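Peptide amidase (Stenotrophomonas maltophilia, PDB 1M22) probably hydrolyses amide bonds as a member of the amidase signature family. Local coordinates at residues 49-55 with 124-129; 173-179 with 226-230. All coordinates share one frame; numbering follows the deposited sequence.

Interaction 1 of 2, residues 49-55 with 124-129; sequences RAVIELN and VLGKTN
N55 meets V124 and L125 at one end of an antiparallel strand pair, and its side chain can be followed outward. CB lies 3.3 Å from V124 O and close to L125 O as well. CG stands anti to the backbone N (chi1 175°), which turns the amide toward V124 O, and CG itself stays near that oxygen. There ND2 donates to V124 O at 2.8 Å, with the acceptor in the plane of the amide. The same ND2 also bonds to E61, and OD1 takes the backbone N of D57, so both ends of the amide are engaged and its rotation is fixed. The backbone N of N55 binds L125 O at 2.9 Å, and a water bridges N55 O and L125 O.

Further along, K127 N donates to E53 O. K127 O faces two residues. It accepts from I52 N at 2.9 Å and, weakly, from E53 N. This is a classic beta bulge. The CG2 branch of I52 lies against the K127 carbonyl, 3.4 Å from K127 O. CD1 reaches toward N129 OD1, and the two side chains cross at about a right angle. Beyond the bulge N129 N binds A50 O at 2.8 Å. G126 lies against E53 O and L54, where the backbone angles call for glycine.

The K127 chain is bent at three successive bonds. Its NZ reaches D87 and the carbonyl of I89, while E53 pairs with R148. T128 OG1 bonds to S169, and the T128 side chain is about 4 Å from that of the active-site K86.

Strand 51-54 is the outermost strand at this end of the mixed sheet. Strand 123-128 lies between it and strand 82-86. V51, L54 and L125 pack on helix 27-43, and N55 and V124 touch R118 of helix 112-119.

Interaction 2 of 2, residues 173-179 with 226-230; sequences VAANLAS and PMARS
R229 turns its CG away from its own carbonyl carbon (chi1 -69°) and bends at chi3 (-63°), which brings its guanidinium to the loop that follows helix 167-174. V173 has CG1 anti to its backbone N (chi1 171°), which sets that methyl against R229 CG, 3.5 Å away. V173 CG1 also packs on the A228-R229 peptide, and CG2 lies 3.5 Å from M227 O.

One nitrogen of the guanidinium makes two bonds. NH1 donates to V173 O at 3.1 Å, in the carbonyl plane and on a lone pair. It also donates to A178 O at 3.1 Å, nearly in line with that C=O. Both acceptors lie near the guanidinium plane, so together they hold the group's orientation. The N176 side chain lies over one face of the group. A water lies over the opposite face, linking S179 O and R229 N, 2.7 Å and 2.8 Å from it. All the touching residues are buried.

V173 O also accepts from N176 N. N176, with positive phi, is the C-prime residue of a Schellman motif that ends helix 167-174. Here an arginine just past the end of strand 223-228 binds the V173 carbonyl in the last turn of that helix and the loop that leads into strand 180-185.

The two contacts lie in series along the chain: interaction 1 closes before interaction 2 opens. Their centres are about 13 Å apart, and both reach the same mixed eleven-stranded sheet. Interaction 1 sits at its edge, on strands 51-54 and 123-128. Interaction 2 lies further in, at strand 223-228, beyond strands 82-86 and 180-185. They touch directly: L125 CD1 packs 3.6 Å from A178 CB, and A50 meets L177. Helix 27-43 packs against both. Helix 167-174 also meets both, T128 bonding to S169 and M227 packing on S169 and A170. Both contacts come near the active site: the M227 side chain is about 7 Å from that of K86 and 8 Å from that of S189.

Interaction 1 of 2, residues 49-55 with 124-129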
loop_
_atom_site.group_PDB
_atom_site.type_symbol
_atom_site.label_atom_id
_atom_site.label_comp_id
_atom_site.label_asym_id
_atom_site.label_seq_id
_atom_site.Cartn_x
_atom_site.Cartn_y
_atom_site.Cartn_z
ATOM N N ARG A 49 -16.388 6.382 -2.340
ATOM C CA ARG A 49 -16.504 5.063 -1.725
ATOM C C ARG A 49 -15.157 4.463 -1.336
ATOM O O ARG A 49 -14.908 3.267 -1.519
ATOM C CB ARG A 49 -17.262 4.099 -2.639
ATOM C CG ARG A 49 -18.678 4.554 -2.947
ATOM C CD ARG A 49 -19.593 3.379 -3.223
ATOM N NE ARG A 49 -19.937 2.674 -1.993
ATOM C CZ ARG A 49 -20.833 1.695 -1.916
ATOM N NH1 ARG A 49 -21.482 1.298 -3.003
ATOM N NH2 ARG A 49 -21.087 1.118 -0.749
ATOM N N ALA A 50 -14.289 5.301 -0.785
ATOM C CA ALA A 50 -12.978 4.841 -0.347
ATOM C C ALA A 50 -13.072 4.169 1.023
ATOM O O ALA A 50 -12.284 3.278 1.341
ATOM C CB ALA A 50 -12.011 6.013 -0.279
ATOM N N VAL A 51 -14.040 4.597 1.828
ATOM C CA VAL A 51 -14.223 4.071 3.176
ATOM C C VAL A 51 -15.362 3.060 3.234
ATOM O O VAL A 51 -16.524 3.403 3.012
ATOM C CB VAL A 51 -14.501 5.226 4.161
ATOM C CG1 VAL A 51 -14.686 4.686 5.564
ATOM C CG2 VAL A 51 -13.347 6.215 4.127
ATOM N N ILE A 52 -15.022 1.814 3.546
ATOM C CA ILE A 52 -16.006 0.741 3.607
ATOM C C ILE A 52 -16.711 0.652 4.967
ATOM O O ILE A 52 -17.848 0.187 5.049
ATOM C CB ILE A 52 -15.332 -0.612 3.217
ATOM C CG1 ILE A 52 -16.392 -1.692 3.001
ATOM C CG2 ILE A 52 -14.317 -1.022 4.275
ATOM C CD1 ILE A 52 -15.834 -2.984 2.420
ATOM N N GLU A 53 -16.051 1.107 6.029
ATOM C CA GLU A 53 -16.662 1.087 7.358
ATOM C C GLU A 53 -16.003 2.094 8.283
ATOM O O GLU A 53 -14.778 2.190 8.341
ATOM C CB GLU A 53 -16.574 -0.310 7.995
ATOM C CG GLU A 53 -17.410 -0.440 9.278
ATOM C CD GLU A 53 -17.243 -1.773 9.998
ATOM O OE1 GLU A 53 -16.666 -2.715 9.419
ATOM O OE2 GLU A 53 -17.705 -1.878 11.155
ATOM N N LEU A 54 -16.819 2.851 9.006
ATOM C CA LEU A 54 -16.300 3.830 9.948
ATOM C C LEU A 54 -16.114 3.156 11.298
ATOM O O LEU A 54 -16.825 2.209 11.633
ATOM C CB LEU A 54 -17.276 4.999 10.104
ATOM C CG LEU A 54 -17.470 5.906 8.888
ATOM C CD1 LEU A 54 -18.601 6.886 9.155
ATOM C CD2 LEU A 54 -16.175 6.646 8.593
ATOM N N ASN A 55 -15.142 3.636 12.064
ATOM C CA ASN A 55 -14.897 3.097 13.389
ATOM C C ASN A 55 -15.847 3.811 14.342
ATOM O O ASN A 55 -15.748 5.022 14.532
ATOM C CB ASN A 55 -13.448 3.351 13.808
ATOM C CG ASN A 55 -13.170 2.917 15.234
ATOM O OD1 ASN A 55 -13.979 2.222 15.850
ATOM N ND2 ASN A 55 -12.020 3.316 15.762
ATOM N N VAL A 124 -7.879 5.388 14.840
ATOM C CA VAL A 124 -8.376 4.653 13.683
ATOM C C VAL A 124 -9.734 5.212 13.269
ATOM O O VAL A 124 -10.711 5.093 14.002
ATOM C CB VAL A 124 -8.511 3.146 13.995
ATOM C CG1 VAL A 124 -9.047 2.402 12.777
ATOM C CG2 VAL A 124 -7.158 2.583 14.405
ATOM N N LEU A 125 -9.788 5.841 12.099
ATOM C CA LEU A 125 -11.033 6.416 11.594
ATOM C C LEU A 125 -11.967 5.353 11.033
ATOM O O LEU A 125 -13.190 5.490 11.105
ATOM C CB LEU A 125 -10.750 7.432 10.488
ATOM C CG LEU A 125 -10.153 8.793 10.838
ATOM C CD1 LEU A 125 -9.799 9.524 9.550
ATOM C CD2 LEU A 125 -11.146 9.608 11.658
ATOM N N GLY A 126 -11.386 4.302 10.465
ATOM C CA GLY A 126 -12.183 3.245 9.877
ATOM C C GLY A 126 -11.376 2.391 8.923
ATOM O O GLY A 126 -10.142 2.420 8.944
ATOM N N LYS A 127 -12.080 1.644 8.077
ATOM C CA LYS A 127 -11.467 0.741 7.109
ATOM C C LYS A 127 -11.733 1.204 5.683
ATOM O O LYS A 127 -12.783 1.780 5.396
ATOM C CB LYS A 127 -12.032 -0.673 7.287
ATOM C CG LYS A 127 -12.082 -1.169 8.730
ATOM C CD LYS A 127 -10.698 -1.281 9.355
ATOM C CE LYS A 127 -9.878 -2.393 8.718
ATOM N NZ LYS A 127 -10.479 -3.746 8.929
ATOM N N THR A 128 -10.787 0.945 4.785
ATOM C CA THR A 128 -10.939 1.341 3.393
ATOM C C THR A 128 -11.244 0.179 2.458
ATOM O O THR A 128 -10.825 -0.963 2.681
ATOM C CB THR A 128 -9.686 2.068 2.875
ATOM O OG1 THR A 128 -8.520 1.290 3.179
ATOM C CG2 THR A 128 -9.574 3.444 3.515
ATOM N N ASN A 129 -11.987 0.487 1.403
ATOM C CA ASN A 129 -12.365 -0.507 0.418
ATOM C C ASN A 129 -11.143 -1.000 -0.346
ATOM O O ASN A 129 -10.112 -0.326 -0.414
ATOM C CB ASN A 129 -13.401 0.087 -0.546
ATOM C CG ASN A 129 -14.071 -0.963 -1.407
ATOM O OD1 ASN A 129 -14.338 -2.073 -0.953
ATOM N ND2 ASN A 129 -14.372 -0.604 -2.651
HETATM O O HOH W 1 -15.308 6.968 12.665
#

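Interaction 2 of 2, residues 173-179 with 226-230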
loop_
_atom_site.group_PDB
_atom_site.type_symbol
_atom_site.label_atom_id
_atom_site.label_comp_id
_atom_site.label_asym_id
_atom_site.label_seq_id
_atom_site.Cartn_x
_atom_site.Cartn_y
_atom_site.Cartn_z
ATOM N N VAL A 173 -6.200 8.998 1.068
ATOM C CA VAL A 173 -5.075 9.884 1.319
ATOM C C VAL A 173 -5.037 11.018 0.292
ATOM O O VAL A 173 -4.797 12.176 0.639
ATOM C CB VAL A 173 -3.746 9.094 1.300
ATOM C CG1 VAL A 173 -2.563 10.047 1.343
ATOM C CG2 VAL A 173 -3.701 8.147 2.494
ATOM N N ALA A 174 -5.291 10.690 -0.971
ATOM C CA ALA A 174 -5.278 11.695 -2.032
ATOM C C ALA A 174 -6.376 12.738 -1.857
ATOM O O ALA A 174 -6.193 13.899 -2.217
ATOM C CB ALA A 174 -5.429 11.017 -3.388
ATOM N N ALA A 175 -7.512 12.307 -1.314
ATOM C CA ALA A 175 -8.668 13.180 -1.107
ATOM C C ALA A 175 -8.704 13.808 0.279
ATOM O O ALA A 175 -9.688 14.440 0.647
ATOM C CB ALA A 175 -9.955 12.393 -1.353
ATOM N N ASN A 176 -7.632 13.638 1.042
ATOM C CA ASN A 176 -7.547 14.188 2.390
ATOM C C ASN A 176 -8.690 13.744 3.310
ATOM O O ASN A 176 -9.257 14.549 4.060
ATOM C CB ASN A 176 -7.459 15.721 2.342
ATOM C CG ASN A 176 -6.104 16.211 1.850
ATOM O OD1 ASN A 176 -5.939 16.558 0.678
ATOM N ND2 ASN A 176 -5.126 16.232 2.744
ATOM N N LEU A 177 -9.009 12.453 3.259
ATOM C CA LEU A 177 -10.048 11.878 4.107
ATOM C C LEU A 177 -9.447 11.389 5.427
ATOM O O LEU A 177 -10.165 10.968 6.328
ATOM C CB LEU A 177 -10.740 10.710 3.402
ATOM C CG LEU A 177 -11.408 11.003 2.057
ATOM C CD1 LEU A 177 -12.162 9.764 1.603
ATOM C CD2 LEU A 177 -12.363 12.183 2.178
ATOM N N ALA A 178 -8.120 11.428 5.513
ATOM C CA ALA A 178 -7.391 11.033 6.714
ATOM C C ALA A 178 -5.974 11.567 6.572
ATOM O O ALA A 178 -5.585 12.021 5.500
ATOM C CB ALA A 178 -7.368 9.516 6.857
ATOM N N SER A 179 -5.205 11.523 7.654
ATOM C CA SER A 179 -3.827 11.999 7.610
ATOM C C SER A 179 -2.975 11.048 6.781
ATOM O O SER A 179 -2.260 11.474 5.876
ATOM C CB SER A 179 -3.255 12.095 9.024
ATOM O OG SER A 179 -1.857 12.317 8.990
ATOM N N PRO A 226 2.861 1.904 4.351
ATOM C CA PRO A 226 2.204 3.208 4.437
ATOM C C PRO A 226 1.850 3.837 3.099
ATOM O O PRO A 226 2.504 3.601 2.082
ATOM C CB PRO A 226 3.223 4.045 5.196
ATOM C CG PRO A 226 4.519 3.521 4.662
ATOM C CD PRO A 226 4.301 2.016 4.649
ATOM N N MET A 227 0.794 4.637 3.125
ATOM C CA MET A 227 0.330 5.389 1.970
ATOM C C MET A 227 0.083 6.778 2.550
ATOM O O MET A 227 -0.613 6.938 3.557
ATOM C CB MET A 227 -0.920 4.730 1.392
ATOM C CG MET A 227 -0.592 3.313 0.913
ATOM S SD MET A 227 -1.928 2.341 0.203
ATOM C CE MET A 227 -1.891 2.880 -1.515
ATOM N N ALA A 228 0.692 7.778 1.923
ATOM C CA ALA A 228 0.628 9.141 2.420
ATOM C C ALA A 228 0.846 10.134 1.301
ATOM O O ALA A 228 1.262 9.769 0.207
ATOM C CB ALA A 228 1.698 9.331 3.489
ATOM N N ARG A 229 0.582 11.405 1.580
ATOM C CA ARG A 229 0.762 12.427 0.563
ATOM C C ARG A 229 2.219 12.852 0.438
ATOM O O ARG A 229 2.612 13.437 -0.573
ATOM C CB ARG A 229 -0.115 13.640 0.879
ATOM C CG ARG A 229 -1.606 13.369 0.724
ATOM C CD ARG A 229 -2.431 14.548 1.217
ATOM N NE ARG A 229 -2.225 14.784 2.643
ATOM C CZ ARG A 229 -2.829 14.105 3.614
ATOM N NH1 ARG A 229 -3.698 13.143 3.324
ATOM N NH2 ARG A 229 -2.548 14.377 4.881
ATOM N N SER A 230 3.021 12.541 1.453
ATOM C CA SER A 230 4.433 12.914 1.449
ATOM C C SER A 230 5.320 11.793 1.967
ATOM O O SER A 230 4.870 10.911 2.699
ATOM C CB SER A 230 4.653 14.148 2.325
ATOM O OG SER A 230 4.482 13.819 3.696
HETATM O O HOH W 2 -0.181 12.019 4.186
#